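Local coordinates for protein 3',5'-cyclic-nucleotide phosphodiesterase 1 (Saccharomyces cerevisiae, PDB 4OJV) that is a class-II phosphodiesterase of the metallo-hydrolase superfamily, holding a pair of zinc ions in a site built between two mixed beta sheets, at residues A[209-214]-A[243-248]; A[276-281]-A[293-298]; A[153-158]-A[184-189]; A[36-41]-A[125-130]. All blocks are in the same frame, centred on the assembly; numbering follows the deposited sequence.

The contacts divide between the two mixed sheets of the metallo-hydrolase fold. Contacts 1 and 2 belong to one sheet, contacts 3 and 4 to the other, and the metal centre joins the two halves: His213 of contact 1 and His128 and His130 of contact 4 bind the same zinc ion. Contacts 1, 2 and 4 are buried; metal bonds mark contacts 1 and 4, and carboxylates accepting hydrogen bonds mark contacts 2 and 4. Contact 3, partly buried at the outermost strand of its sheet, relies instead on backbone pairing, aliphatic packing and a lysine chain over an indole. Contacts 1 and 2 also touch directly, whereas contacts 2 and 3 lie about 28 Å apart between centres.

Contact 1 of 4, residues A[209-214]-A[243-248]; sequences FKVHHG and GDVEQD. With ZN (zinc ion), chain D; ZN (zinc ion), chain E.
His213 and Asp244 meet at the dinuclear zinc centre of this metallo-hydrolase fold. His213 NE2 binds one zinc ion at 2.1 Å, and Asp244 OD2 lies 2.2 Å from the same ion. That carboxylate oxygen also binds the second zinc, so a single aspartate bridges the pair, as does a water; His128 and His130 bind the first ion as well. The imidazole plane stands nearly perpendicular to the carboxylate, and its ND1 is hydrogen-bonded to Gly293 O, which fixes the ring's rotation. Further out, the metal-bearing loop is held to strand 204-215 through the hydrogen bond from Glu246 N to His212 O, 3.0 Å. With chi1 at 62° Glu246 CG lies close to both N and C, and from there the extended chain carries OE1 to a weak bond with Gly214 N. Glycine suits that place, because at its backbone angles a CB would press on the preceding carbonyl O. Two buried beta-branched residues, both touched by Leu257 of helix 256-267, pack together, Val211 CG2 lying 3.6 Å from Val245 CG2.

Contact 2 of 4, residues A[276-281]-A[293-298]; sequences ILVECS and GHLSPI. With SO4 (sulfate ion), chain B.
This is a buried carboxylate-histidine contact at the C-terminal end of strand 273-279, where Glu279 grips the loop leading into helix 297-311. His294 ND1 gives an almost straight hydrogen bond to the syn lone pair of Glu279 OE1, 2.7 Å away and within the ring plane, which fixes the rotation of the imidazole; OE1 also accepts from Val245 N. The other oxygen, OE2, takes three donors: Leu295 N across the contact at 3.0 Å, from above the carboxylate plane, and Ser281 N and OG from its own segment. Glutamate suits the place because its two oxygens can hold a histidine ring and a loop N-H together. Ser281 OG lies over one face of the His294 ring, and it also bonds His326 ND1. At the ring's far edge His294 NE2 donates to O2 of a sulfate ion at 2.6 Å, which Lys328 also binds. Cys280 SG meets Pro297 CD at 3.7 Å. Around them, Cys280 and Pro297 pack on helix 336-350, while strand 273-279 runs between strands 238-242 and 321-325, parallel to both.

Contact 3 of 4, residues A[153-158]-A[184-189]; sequences KTIWGL and RKLKLK
Trp156 and Lys189 turn the same way at their first torsions, each with CG beside the backbone N (chi1 -57° and -70°), and, being paired across the strands on one face of the sheet, they lie alongside one another. They belong to neighbouring parallel strands of a beta-alpha-beta unit, 153-157 and 186-190, joined through helix 159-169. Lys189 CB rests over the six-membered ring of Trp156, 4.1 Å from its centroid, in a CH-pi contact, and the extended lysine chain continues to CD, which passes CH2 of the ring. Thr154 CG2 covers the same indole face near its rim and touches Lys189 CD. A long aliphatic chain thus covers part of the large ring while its charged end leads on past it. Trp156 NE1 is hydrogen-bonded to Asp123 OD1, and the indole also stacks with Tyr125. On the opposite face of the sheet Ile155 takes the apolar role: its CB meets Leu188 CD2 at 3.7 Å and its CD1 meets Leu186 CD1 at 3.8 Å; Ile155 and Leu188 also pack on helix 159-169. Between the faces runs regular parallel pairing, in which Ile155 accepts from Lys189 N and donates to Lys187 O, each at 2.8 Å. At the start of the pairing Lys187 bends back at its last torsion (chi4 74°), bringing NZ within 2.7 Å of Arg184 O and onto a water that donates to Lys153 O.

Contact 4 of 4, residues A[36-41]-A[125-130]; sequences IAVDGG and YITHPH. With ZN (zinc ion), chain D.
Asp39 crosses to Thr127 with its carboxylate, just past the end of strand 35-38. From CB the side chain leads to CG, where it splits: OD1 accepts from Thr127 N at 2.7 Å, on its syn side though somewhat out of the carboxylate plane, and OD2 uses its syn lone pair to receive Thr127 OG1 at 2.8 Å. A short aspartate suits the place, setting each oxygen on one donor of the same threonine; OD2 also accepts from Gln21 and His133. Thr127 OG1, placed between its backbone N and carbonyl carbon (chi1 65°), accepts in turn from His128 ND1 at 3.0 Å within the ring plane. This chain of hydrogen bonds would hold the His128 ring in orientation, its NE2 binding a zinc ion at 2.2 Å; His130 ND1 binds it too, and both belong to the HxHxDH motif of the superfamily. Before Asp39 the backbone pairs in parallel, Asp39 N with Tyr125 O and Tyr125 N with Ala37 O, and Ile36 CG2 meets the edge of the Tyr125 ring at CD1, 3.6 Å away. Strands 35-38 and 121-125 stand mid-sheet, between strands 22-27 and 153-157, with strand 222-232 of the other sheet packed on Val38 and Thr127.

Contact 1 of 4, residues A[209-214]-A[243-248]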
loop_
_atom_site.group_PDB
_atom_site.type_symbol
_atom_site.label_atom_id
_atom_site.label_comp_id
_atom_site.label_asym_id
_atom_site.label_seq_id
_atom_site.Cartn_x
_atom_site.Cartn_y
_atom_site.Cartn_z
ATOM N N PHE A 209 -16.377 4.531 -19.746
ATOM C CA PHE A 209 -15.794 5.061 -20.974
ATOM C C PHE A 209 -14.288 4.932 -20.908
ATOM O O PHE A 209 -13.674 5.259 -19.889
ATOM C CB PHE A 209 -16.173 6.530 -21.136
ATOM C CG PHE A 209 -17.628 6.735 -21.438
ATOM C CD1 PHE A 209 -18.564 6.758 -20.409
ATOM C CD2 PHE A 209 -18.063 6.898 -22.751
ATOM C CE1 PHE A 209 -19.914 6.928 -20.684
ATOM C CE2 PHE A 209 -19.417 7.070 -23.030
ATOM C CZ PHE A 209 -20.336 7.082 -21.992
ATOM N N LYS A 210 -13.690 4.483 -22.004
ATOM C CA LYS A 210 -12.250 4.350 -22.074
ATOM C C LYS A 210 -11.596 5.705 -22.360
ATOM O O LYS A 210 -12.112 6.506 -23.146
ATOM C CB LYS A 210 -11.896 3.333 -23.151
ATOM C CG LYS A 210 -10.458 2.858 -23.128
ATOM C CD LYS A 210 -10.234 1.775 -24.176
ATOM C CE LYS A 210 -10.160 2.363 -25.576
ATOM N NZ LYS A 210 -9.955 1.320 -26.623
ATOM N N VAL A 211 -10.457 5.957 -21.718
ATOM C CA VAL A 211 -9.671 7.173 -21.934
ATOM C C VAL A 211 -8.185 6.804 -22.062
ATOM O O VAL A 211 -7.797 5.657 -21.795
ATOM C CB VAL A 211 -9.892 8.244 -20.826
ATOM C CG1 VAL A 211 -11.352 8.680 -20.753
ATOM C CG2 VAL A 211 -9.397 7.762 -19.465
ATOM N N HIS A 212 -7.362 7.768 -22.474
ATOM C CA HIS A 212 -5.915 7.561 -22.580
ATOM C C HIS A 212 -5.177 7.904 -21.311
ATOM O O HIS A 212 -5.497 8.888 -20.639
ATOM C CB HIS A 212 -5.316 8.393 -23.705
ATOM C CG HIS A 212 -5.836 8.052 -25.075
ATOM N ND1 HIS A 212 -5.586 6.882 -25.697
ATOM C CD2 HIS A 212 -6.619 8.795 -25.935
ATOM C CE1 HIS A 212 -6.179 6.894 -26.908
ATOM N NE2 HIS A 212 -6.809 8.062 -27.051
ATOM N N HIS A 213 -4.119 7.145 -21.031
ATOM C CA HIS A 213 -3.293 7.322 -19.827
ATOM C C HIS A 213 -1.843 7.000 -20.142
ATOM O O HIS A 213 -1.158 6.279 -19.419
ATOM C CB HIS A 213 -3.901 6.502 -18.672
ATOM C CG HIS A 213 -3.084 6.472 -17.390
ATOM N ND1 HIS A 213 -2.369 7.524 -16.940
ATOM C CD2 HIS A 213 -2.906 5.455 -16.466
ATOM C CE1 HIS A 213 -1.749 7.185 -15.786
ATOM N NE2 HIS A 213 -2.090 5.928 -15.486
ATOM N N GLY A 214 -1.360 7.546 -21.258
ATOM C CA GLY A 214 0.052 7.447 -21.610
ATOM C C GLY A 214 0.362 6.232 -22.452
ATOM O O GLY A 214 -0.526 5.636 -23.072
ATOM N N GLY A 243 -10.554 7.589 -13.655
ATOM C CA GLY A 243 -9.192 7.079 -13.554
ATOM C C GLY A 243 -8.184 8.067 -14.115
ATOM O O GLY A 243 -8.569 9.071 -14.738
ATOM N N ASP A 244 -6.898 7.765 -13.912
ATOM C CA ASP A 244 -5.792 8.608 -14.389
ATOM C C ASP A 244 -5.991 8.853 -15.889
ATOM O O ASP A 244 -6.476 7.970 -16.608
ATOM C CB ASP A 244 -4.404 7.940 -14.199
ATOM C CG ASP A 244 -4.079 7.488 -12.739
ATOM O OD1 ASP A 244 -4.962 7.813 -11.875
ATOM O OD2 ASP A 244 -2.966 6.770 -12.524
ATOM N N VAL A 245 -5.600 10.027 -16.364
ATOM C CA VAL A 245 -5.920 10.417 -17.734
ATOM C C VAL A 245 -4.988 11.523 -18.207
ATOM O O VAL A 245 -4.513 12.345 -17.415
ATOM C CB VAL A 245 -7.413 10.847 -17.844
ATOM C CG1 VAL A 245 -7.680 12.109 -17.025
ATOM C CG2 VAL A 245 -7.842 11.045 -19.296
ATOM N N GLU A 246 -4.735 11.529 -19.518
ATOM C CA GLU A 246 -4.057 12.627 -20.199
ATOM C C GLU A 246 -4.907 13.089 -21.380
ATOM O O GLU A 246 -5.787 12.364 -21.852
ATOM C CB GLU A 246 -2.669 12.189 -20.676
ATOM C CG GLU A 246 -2.704 11.059 -21.685
ATOM C CD GLU A 246 -1.346 10.718 -22.254
ATOM O OE1 GLU A 246 -1.305 9.816 -23.110
ATOM O OE2 GLU A 246 -0.335 11.338 -21.847
ATOM N N GLN A 247 -4.644 14.303 -21.852
ATOM C CA GLN A 247 -5.283 14.823 -23.061
ATOM C C GLN A 247 -5.046 13.889 -24.254
ATOM O O GLN A 247 -4.004 13.246 -24.349
ATOM C CB GLN A 247 -4.740 16.232 -23.357
ATOM C CG GLN A 247 -5.202 16.873 -24.662
ATOM C CD GLN A 247 -4.453 18.151 -25.007
ATOM O OE1 GLN A 247 -5.048 19.116 -25.493
ATOM N NE2 GLN A 247 -3.145 18.165 -24.766
ATOM N N ASP A 248 -6.026 13.809 -25.150
ATOM C CA ASP A 248 -5.859 13.077 -26.409
ATOM C C ASP A 248 -4.924 13.805 -27.377
ATOM O O ASP A 248 -4.829 15.031 -27.351
ATOM C CB ASP A 248 -7.211 12.878 -27.093
ATOM C CG ASP A 248 -8.212 12.144 -26.225
ATOM O OD1 ASP A 248 -7.841 11.161 -25.554
ATOM O OD2 ASP A 248 -9.381 12.552 -26.236
HETATM ZN ZN ZN D . -1.884 5.103 -13.523
HETATM ZN ZN ZN E . -2.480 6.393 -10.511
HETATM O O HOH W 1 -7.782 10.572 -22.861
HETATM O O HOH W 2 -2.108 7.408 -24.647
HETATM O O HOH W 3 -1.604 4.970 -11.639
#

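Contact 2 of 4, residues A[276-281]-A[293-298]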
loop_
_atom_site.group_PDB
_atom_site.type_symbol
_atom_site.label_atom_id
_atom_site.label_comp_id
_atom_site.label_asym_id
_atom_site.label_seq_id
_atom_site.Cartn_x
_atom_site.Cartn_y
_atom_site.Cartn_z
ATOM N N ILE A 276 -17.621 15.907 -10.412
ATOM C CA ILE A 276 -16.636 15.135 -11.158
ATOM C C ILE A 276 -15.383 14.998 -10.309
ATOM O O ILE A 276 -14.830 16.005 -9.861
ATOM C CB ILE A 276 -16.320 15.731 -12.549
ATOM C CG1 ILE A 276 -15.231 14.909 -13.252
ATOM C CG2 ILE A 276 -15.980 17.207 -12.466
ATOM C CD1 ILE A 276 -15.159 15.066 -14.753
ATOM N N LEU A 277 -14.974 13.749 -10.076
ATOM C CA LEU A 277 -13.729 13.429 -9.381
ATOM C C LEU A 277 -12.684 13.107 -10.430
ATOM O O LEU A 277 -12.748 12.065 -11.064
ATOM C CB LEU A 277 -13.912 12.252 -8.415
ATOM C CG LEU A 277 -14.439 12.554 -7.009
ATOM C CD1 LEU A 277 -15.843 13.144 -7.039
ATOM C CD2 LEU A 277 -14.403 11.297 -6.147
ATOM N N VAL A 278 -11.743 14.021 -10.627
ATOM C CA VAL A 278 -10.819 13.920 -11.745
ATOM C C VAL A 278 -9.432 14.363 -11.300
ATOM O O VAL A 278 -9.293 15.277 -10.480
ATOM C CB VAL A 278 -11.316 14.742 -12.969
ATOM C CG1 VAL A 278 -11.469 16.213 -12.626
ATOM C CG2 VAL A 278 -10.401 14.554 -14.173
ATOM N N GLU A 279 -8.404 13.745 -11.862
ATOM C CA GLU A 279 -7.057 14.051 -11.428
ATOM C C GLU A 279 -6.551 15.423 -11.855
ATOM O O GLU A 279 -6.950 15.970 -12.897
ATOM C CB GLU A 279 -6.065 13.001 -11.921
ATOM C CG GLU A 279 -5.806 12.989 -13.425
ATOM C CD GLU A 279 -4.375 12.585 -13.726
ATOM O OE1 GLU A 279 -4.158 11.426 -14.130
ATOM O OE2 GLU A 279 -3.471 13.430 -13.530
ATOM N N CYS A 280 -5.625 15.939 -11.054
ATOM C CA CYS A 280 -4.646 16.889 -11.552
ATOM C C CYS A 280 -3.350 16.528 -10.845
ATOM O O CYS A 280 -3.042 17.051 -9.773
ATOM C CB CYS A 280 -5.070 18.335 -11.300
ATOM S SG CYS A 280 -4.081 19.507 -12.248
ATOM N N SER A 281 -2.602 15.596 -11.427
ATOM C CA SER A 281 -1.463 15.025 -10.726
ATOM C C SER A 281 -0.371 16.038 -10.430
ATOM O O SER A 281 0.315 15.927 -9.412
ATOM C CB SER A 281 -0.854 13.877 -11.527
ATOM O OG SER A 281 -1.699 12.746 -11.575
ATOM N N GLY A 293 1.278 10.848 -18.972
ATOM C CA GLY A 293 0.053 10.086 -18.712
ATOM C C GLY A 293 -0.960 10.765 -17.804
ATOM O O GLY A 293 -1.987 10.169 -17.478
ATOM N N HIS A 294 -0.700 12.024 -17.441
ATOM C CA HIS A 294 -1.485 12.742 -16.435
ATOM C C HIS A 294 -1.881 14.121 -16.879
ATOM O O HIS A 294 -1.515 14.561 -17.981
ATOM C CB HIS A 294 -0.697 12.820 -15.128
ATOM C CG HIS A 294 -0.500 11.482 -14.463
ATOM N ND1 HIS A 294 -1.534 10.732 -14.029
ATOM C CD2 HIS A 294 0.650 10.758 -14.191
ATOM C CE1 HIS A 294 -1.064 9.597 -13.483
ATOM N NE2 HIS A 294 0.272 9.611 -13.585
ATOM N N LEU A 295 -2.624 14.810 -16.014
ATOM C CA LEU A 295 -3.013 16.196 -16.237
ATOM C C LEU A 295 -2.238 17.173 -15.369
ATOM O O LEU A 295 -1.795 16.839 -14.264
ATOM C CB LEU A 295 -4.516 16.379 -15.983
ATOM C CG LEU A 295 -5.497 15.568 -16.835
ATOM C CD1 LEU A 295 -6.927 15.844 -16.397
ATOM C CD2 LEU A 295 -5.345 15.851 -18.323
ATOM N N SER A 296 -2.077 18.385 -15.898
ATOM C CA SER A 296 -1.674 19.554 -15.130
ATOM C C SER A 296 -2.826 20.560 -15.227
ATOM O O SER A 296 -3.795 20.310 -15.948
ATOM C CB SER A 296 -0.396 20.152 -15.702
ATOM O OG SER A 296 -0.706 20.906 -16.858
ATOM N N PRO A 297 -2.742 21.698 -14.507
ATOM C CA PRO A 297 -3.922 22.563 -14.485
ATOM C C PRO A 297 -4.382 23.098 -15.840
ATOM O O PRO A 297 -5.586 23.226 -16.055
ATOM C CB PRO A 297 -3.506 23.696 -13.536
ATOM C CG PRO A 297 -2.570 23.016 -12.593
ATOM C CD PRO A 297 -1.758 22.131 -13.499
ATOM N N ILE A 298 -3.452 23.368 -16.752
ATOM C CA ILE A 298 -3.835 23.855 -18.073
ATOM C C ILE A 298 -4.588 22.775 -18.853
ATOM O O ILE A 298 -5.590 23.061 -19.498
ATOM C CB ILE A 298 -2.632 24.431 -18.870
ATOM C CG1 ILE A 298 -3.090 25.025 -20.210
ATOM C CG2 ILE A 298 -1.536 23.391 -19.068
ATOM C CD1 ILE A 298 -4.097 26.149 -20.074
HETATM S S SO4 B . 0.576 6.788 -12.062
HETATM O O1 SO4 B . 1.207 5.591 -11.441
HETATM O O2 SO4 B . 1.627 7.824 -12.294
HETATM O O3 SO4 B . -0.100 6.419 -13.347
HETATM O O4 SO4 B . -0.405 7.308 -11.076
#

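Contact 3 of 4, residues A[153-158]-A[184-189]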
loop_
_atom_site.group_PDB
_atom_site.type_symbol
_atom_site.label_atom_id
_atom_site.label_comp_id
_atom_site.label_asym_id
_atom_site.label_seq_id
_atom_site.Cartn_x
_atom_site.Cartn_y
_atom_site.Cartn_z
ATOM N N LYS A 153 -17.408 -10.691 -3.295
ATOM C CA LYS A 153 -16.972 -9.466 -3.972
ATOM C C LYS A 153 -16.752 -9.661 -5.468
ATOM O O LYS A 153 -16.258 -10.701 -5.913
ATOM C CB LYS A 153 -15.686 -8.923 -3.352
ATOM C CG LYS A 153 -15.761 -8.544 -1.876
ATOM C CD LYS A 153 -14.551 -7.692 -1.508
ATOM C CE LYS A 153 -14.172 -7.764 -0.038
ATOM N NZ LYS A 153 -15.041 -6.925 0.818
ATOM N N THR A 154 -17.111 -8.641 -6.231
ATOM C CA THR A 154 -16.934 -8.626 -7.671
ATOM C C THR A 154 -16.085 -7.425 -8.063
ATOM O O THR A 154 -16.309 -6.302 -7.584
ATOM C CB THR A 154 -18.288 -8.586 -8.412
ATOM O OG1 THR A 154 -19.081 -9.705 -8.007
ATOM C CG2 THR A 154 -18.089 -8.646 -9.918
ATOM N N ILE A 155 -15.105 -7.673 -8.926
ATOM C CA ILE A 155 -14.227 -6.643 -9.472
ATOM C C ILE A 155 -14.656 -6.445 -10.925
ATOM O O ILE A 155 -14.594 -7.393 -11.726
ATOM C CB ILE A 155 -12.746 -7.082 -9.436
ATOM C CG1 ILE A 155 -12.282 -7.405 -8.009
ATOM C CG2 ILE A 155 -11.871 -6.009 -10.062
ATOM C CD1 ILE A 155 -11.015 -8.239 -7.958
ATOM N N TRP A 156 -15.121 -5.236 -11.238
ATOM C CA TRP A 156 -15.581 -4.869 -12.571
ATOM C C TRP A 156 -14.584 -3.986 -13.255
ATOM O O TRP A 156 -13.917 -3.157 -12.620
ATOM C CB TRP A 156 -16.874 -4.087 -12.484
ATOM C CG TRP A 156 -18.010 -4.771 -11.788
ATOM C CD1 TRP A 156 -18.313 -4.758 -10.434
ATOM C CD2 TRP A 156 -19.069 -5.560 -12.415
ATOM N NE1 TRP A 156 -19.460 -5.471 -10.186
ATOM C CE2 TRP A 156 -19.963 -5.975 -11.335
ATOM C CE3 TRP A 156 -19.358 -5.944 -13.720
ATOM C CZ2 TRP A 156 -21.089 -6.755 -11.571
ATOM C CZ3 TRP A 156 -20.497 -6.725 -13.948
ATOM C CH2 TRP A 156 -21.337 -7.123 -12.897
ATOM N N GLY A 157 -14.510 -4.088 -14.578
ATOM C CA GLY A 157 -13.664 -3.199 -15.356
ATOM C C GLY A 157 -13.854 -3.436 -16.834
ATOM O O GLY A 157 -14.477 -4.418 -17.239
ATOM N N LEU A 158 -13.318 -2.536 -17.638
ATOM C CA LEU A 158 -13.187 -2.780 -19.063
ATOM C C LEU A 158 -12.141 -3.878 -19.282
ATOM O O LEU A 158 -11.353 -4.174 -18.383
ATOM C CB LEU A 158 -12.796 -1.483 -19.778
ATOM C CG LEU A 158 -13.834 -0.349 -19.783
ATOM C CD1 LEU A 158 -13.272 0.864 -20.508
ATOM C CD2 LEU A 158 -15.165 -0.781 -20.384
ATOM N N ARG A 184 -16.031 -19.068 -5.401
ATOM C CA ARG A 184 -16.228 -17.874 -6.240
ATOM C C ARG A 184 -16.579 -16.636 -5.411
ATOM O O ARG A 184 -17.411 -15.817 -5.803
ATOM C CB ARG A 184 -17.252 -18.124 -7.364
ATOM C CG ARG A 184 -16.945 -19.330 -8.252
ATOM C CD ARG A 184 -15.640 -19.164 -9.024
ATOM N NE ARG A 184 -15.234 -20.383 -9.730
ATOM C CZ ARG A 184 -15.439 -20.618 -11.024
ATOM N NH1 ARG A 184 -16.062 -19.723 -11.784
ATOM N NH2 ARG A 184 -15.022 -21.757 -11.562
ATOM N N LYS A 185 -15.929 -16.522 -4.258
ATOM C CA LYS A 185 -16.128 -15.384 -3.359
ATOM C C LYS A 185 -15.467 -14.105 -3.887
ATOM O O LYS A 185 -15.799 -13.008 -3.436
ATOM C CB LYS A 185 -15.609 -15.715 -1.953
ATOM C CG LYS A 185 -16.382 -16.798 -1.202
ATOM C CD LYS A 185 -15.896 -16.927 0.239
ATOM C CE LYS A 185 -16.223 -18.291 0.835
ATOM N NZ LYS A 185 -15.886 -18.371 2.287
ATOM N N LEU A 186 -14.528 -14.255 -4.820
ATOM C CA LEU A 186 -13.957 -13.133 -5.558
ATOM C C LEU A 186 -14.099 -13.414 -7.039
ATOM O O LEU A 186 -13.631 -14.448 -7.515
ATOM C CB LEU A 186 -12.484 -12.915 -5.207
ATOM C CG LEU A 186 -11.867 -11.625 -5.769
ATOM C CD1 LEU A 186 -12.539 -10.373 -5.206
ATOM C CD2 LEU A 186 -10.374 -11.584 -5.494
ATOM N N LYS A 187 -14.758 -12.511 -7.759
ATOM C CA LYS A 187 -15.003 -12.672 -9.190
ATOM C C LYS A 187 -14.496 -11.479 -9.975
ATOM O O LYS A 187 -14.550 -10.354 -9.485
ATOM C CB LYS A 187 -16.503 -12.811 -9.457
ATOM C CG LYS A 187 -17.116 -14.113 -8.972
ATOM C CD LYS A 187 -18.578 -14.181 -9.390
ATOM C CE LYS A 187 -19.291 -15.373 -8.773
ATOM N NZ LYS A 187 -19.559 -15.170 -7.322
ATOM N N LEU A 188 -14.010 -11.727 -11.187
ATOM C CA LEU A 188 -13.660 -10.681 -12.154
ATOM C C LEU A 188 -14.713 -10.648 -13.250
ATOM O O LEU A 188 -15.016 -11.695 -13.841
ATOM C CB LEU A 188 -12.299 -10.966 -12.793
ATOM C CG LEU A 188 -11.044 -10.845 -11.927
ATOM C CD1 LEU A 188 -9.835 -11.439 -12.625
ATOM C CD2 LEU A 188 -10.768 -9.386 -11.612
ATOM N N LYS A 189 -15.268 -9.471 -13.531
ATOM C CA LYS A 189 -16.293 -9.342 -14.561
ATOM C C LYS A 189 -16.031 -8.142 -15.457
ATOM O O LYS A 189 -15.685 -7.050 -14.992
ATOM C CB LYS A 189 -17.679 -9.250 -13.926
ATOM C CG LYS A 189 -18.142 -10.550 -13.293
ATOM C CD LYS A 189 -19.592 -10.474 -12.854
ATOM C CE LYS A 189 -19.976 -11.696 -12.036
ATOM N NZ LYS A 189 -21.429 -11.697 -11.716
HETATM O O HOH W 4 -18.218 -13.000 -6.198
#

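Contact 4 of 4, residues A[36-41]-A[125-130]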
loop_
_atom_site.group_PDB
_atom_site.type_symbol
_atom_site.label_atom_id
_atom_site.label_comp_id
_atom_site.label_asym_id
_atom_site.label_seq_id
_atom_site.Cartn_x
_atom_site.Cartn_y
_atom_site.Cartn_z
ATOM N N ILE A 36 -20.110 0.485 -2.731
ATOM C CA ILE A 36 -19.352 0.358 -3.972
ATOM C C ILE A 36 -17.992 1.018 -3.776
ATOM O O ILE A 36 -17.906 2.067 -3.141
ATOM C CB ILE A 36 -20.081 1.061 -5.157
ATOM C CG1 ILE A 36 -21.283 0.225 -5.626
ATOM C CG2 ILE A 36 -19.105 1.391 -6.290
ATOM C CD1 ILE A 36 -22.151 0.955 -6.625
ATOM N N ALA A 37 -16.933 0.430 -4.323
ATOM C CA ALA A 37 -15.634 1.096 -4.398
ATOM C C ALA A 37 -15.317 1.450 -5.848
ATOM O O ALA A 37 -15.521 0.632 -6.753
ATOM C CB ALA A 37 -14.542 0.202 -3.828
ATOM N N VAL A 38 -14.819 2.664 -6.074
ATOM C CA VAL A 38 -14.184 3.004 -7.337
ATOM C C VAL A 38 -12.696 3.008 -7.092
ATOM O O VAL A 38 -12.186 3.754 -6.249
ATOM C CB VAL A 38 -14.655 4.346 -7.926
ATOM C CG1 VAL A 38 -14.028 4.543 -9.302
ATOM C CG2 VAL A 38 -16.176 4.393 -8.008
ATOM N N ASP A 39 -12.012 2.156 -7.853
ATOM C CA ASP A 39 -10.612 1.842 -7.628
ATOM C C ASP A 39 -10.361 1.154 -6.289
ATOM O O ASP A 39 -11.290 0.911 -5.502
ATOM C CB ASP A 39 -9.690 3.021 -7.947
ATOM C CG ASP A 39 -9.421 3.132 -9.439
ATOM O OD1 ASP A 39 -9.580 2.091 -10.129
ATOM O OD2 ASP A 39 -9.044 4.221 -9.911
ATOM N N GLY A 40 -9.106 0.813 -6.051
ATOM C CA GLY A 40 -8.769 -0.155 -5.027
ATOM C C GLY A 40 -7.402 0.074 -4.441
ATOM O O GLY A 40 -6.722 -0.880 -4.055
ATOM N N GLY A 41 -7.005 1.340 -4.328
ATOM C CA GLY A 41 -5.809 1.709 -3.562
ATOM C C GLY A 41 -6.141 1.601 -2.064
ATOM O O GLY A 41 -6.287 0.490 -1.537
ATOM N N TYR A 125 -15.206 -0.964 -9.004
ATOM C CA TYR A 125 -15.117 -0.540 -10.397
ATOM C C TYR A 125 -13.721 0.018 -10.582
ATOM O O TYR A 125 -13.402 1.096 -10.085
ATOM C CB TYR A 125 -16.216 0.489 -10.711
ATOM C CG TYR A 125 -17.584 -0.145 -10.643
ATOM C CD1 TYR A 125 -18.285 -0.200 -9.441
ATOM C CD2 TYR A 125 -18.151 -0.751 -11.763
ATOM C CE1 TYR A 125 -19.529 -0.810 -9.366
ATOM C CE2 TYR A 125 -19.384 -1.370 -11.696
ATOM C CZ TYR A 125 -20.061 -1.401 -10.496
ATOM O OH TYR A 125 -21.295 -2.009 -10.414
ATOM N N ILE A 126 -12.876 -0.742 -11.268
ATOM C CA ILE A 126 -11.459 -0.413 -11.379
ATOM C C ILE A 126 -11.219 0.326 -12.686
ATOM O O ILE A 126 -11.731 -0.078 -13.737
ATOM C CB ILE A 126 -10.584 -1.693 -11.285
ATOM C CG1 ILE A 126 -10.873 -2.455 -9.977
ATOM C CG2 ILE A 126 -9.098 -1.356 -11.417
ATOM C CD1 ILE A 126 -10.607 -1.682 -8.694
ATOM N N THR A 127 -10.461 1.418 -12.611
ATOM C CA THR A 127 -10.243 2.257 -13.791
ATOM C C THR A 127 -9.101 1.757 -14.672
ATOM O O THR A 127 -9.155 1.835 -15.894
ATOM C CB THR A 127 -9.993 3.728 -13.399
ATOM O OG1 THR A 127 -8.761 3.832 -12.661
ATOM C CG2 THR A 127 -11.178 4.298 -12.605
ATOM N N HIS A 128 -8.044 1.281 -14.030
ATOM C CA HIS A 128 -6.895 0.702 -14.719
ATOM C C HIS A 128 -6.088 -0.073 -13.716
ATOM O O HIS A 128 -6.236 0.151 -12.513
ATOM C CB HIS A 128 -6.072 1.752 -15.480
ATOM C CG HIS A 128 -5.321 2.745 -14.605
ATOM N ND1 HIS A 128 -5.931 3.615 -13.755
ATOM C CD2 HIS A 128 -3.955 3.008 -14.525
ATOM C CE1 HIS A 128 -4.985 4.401 -13.173
ATOM N NE2 HIS A 128 -3.777 4.035 -13.649
ATOM N N PRO A 129 -5.244 -1.011 -14.175
ATOM C CA PRO A 129 -4.616 -1.954 -13.255
ATOM C C PRO A 129 -3.238 -1.537 -12.740
ATOM O O PRO A 129 -2.530 -2.355 -12.165
ATOM C CB PRO A 129 -4.529 -3.226 -14.095
ATOM C CG PRO A 129 -4.252 -2.697 -15.467
ATOM C CD PRO A 129 -5.083 -1.441 -15.578
ATOM N N HIS A 130 -2.867 -0.264 -12.880
ATOM C CA HIS A 130 -1.639 0.202 -12.208
ATOM C C HIS A 130 -1.728 -0.091 -10.734
ATOM O O HIS A 130 -2.798 0.034 -10.113
ATOM C CB HIS A 130 -1.389 1.695 -12.393
ATOM C CG HIS A 130 -0.737 2.063 -13.699
ATOM N ND1 HIS A 130 -0.802 3.330 -14.214
ATOM C CD2 HIS A 130 0.034 1.313 -14.570
ATOM C CE1 HIS A 130 -0.101 3.355 -15.366
ATOM N NE2 HIS A 130 0.390 2.118 -15.590
HETATM ZN ZN ZN D . -1.884 5.103 -13.523
HETATM O O HOH W 3 -1.604 4.970 -11.639
#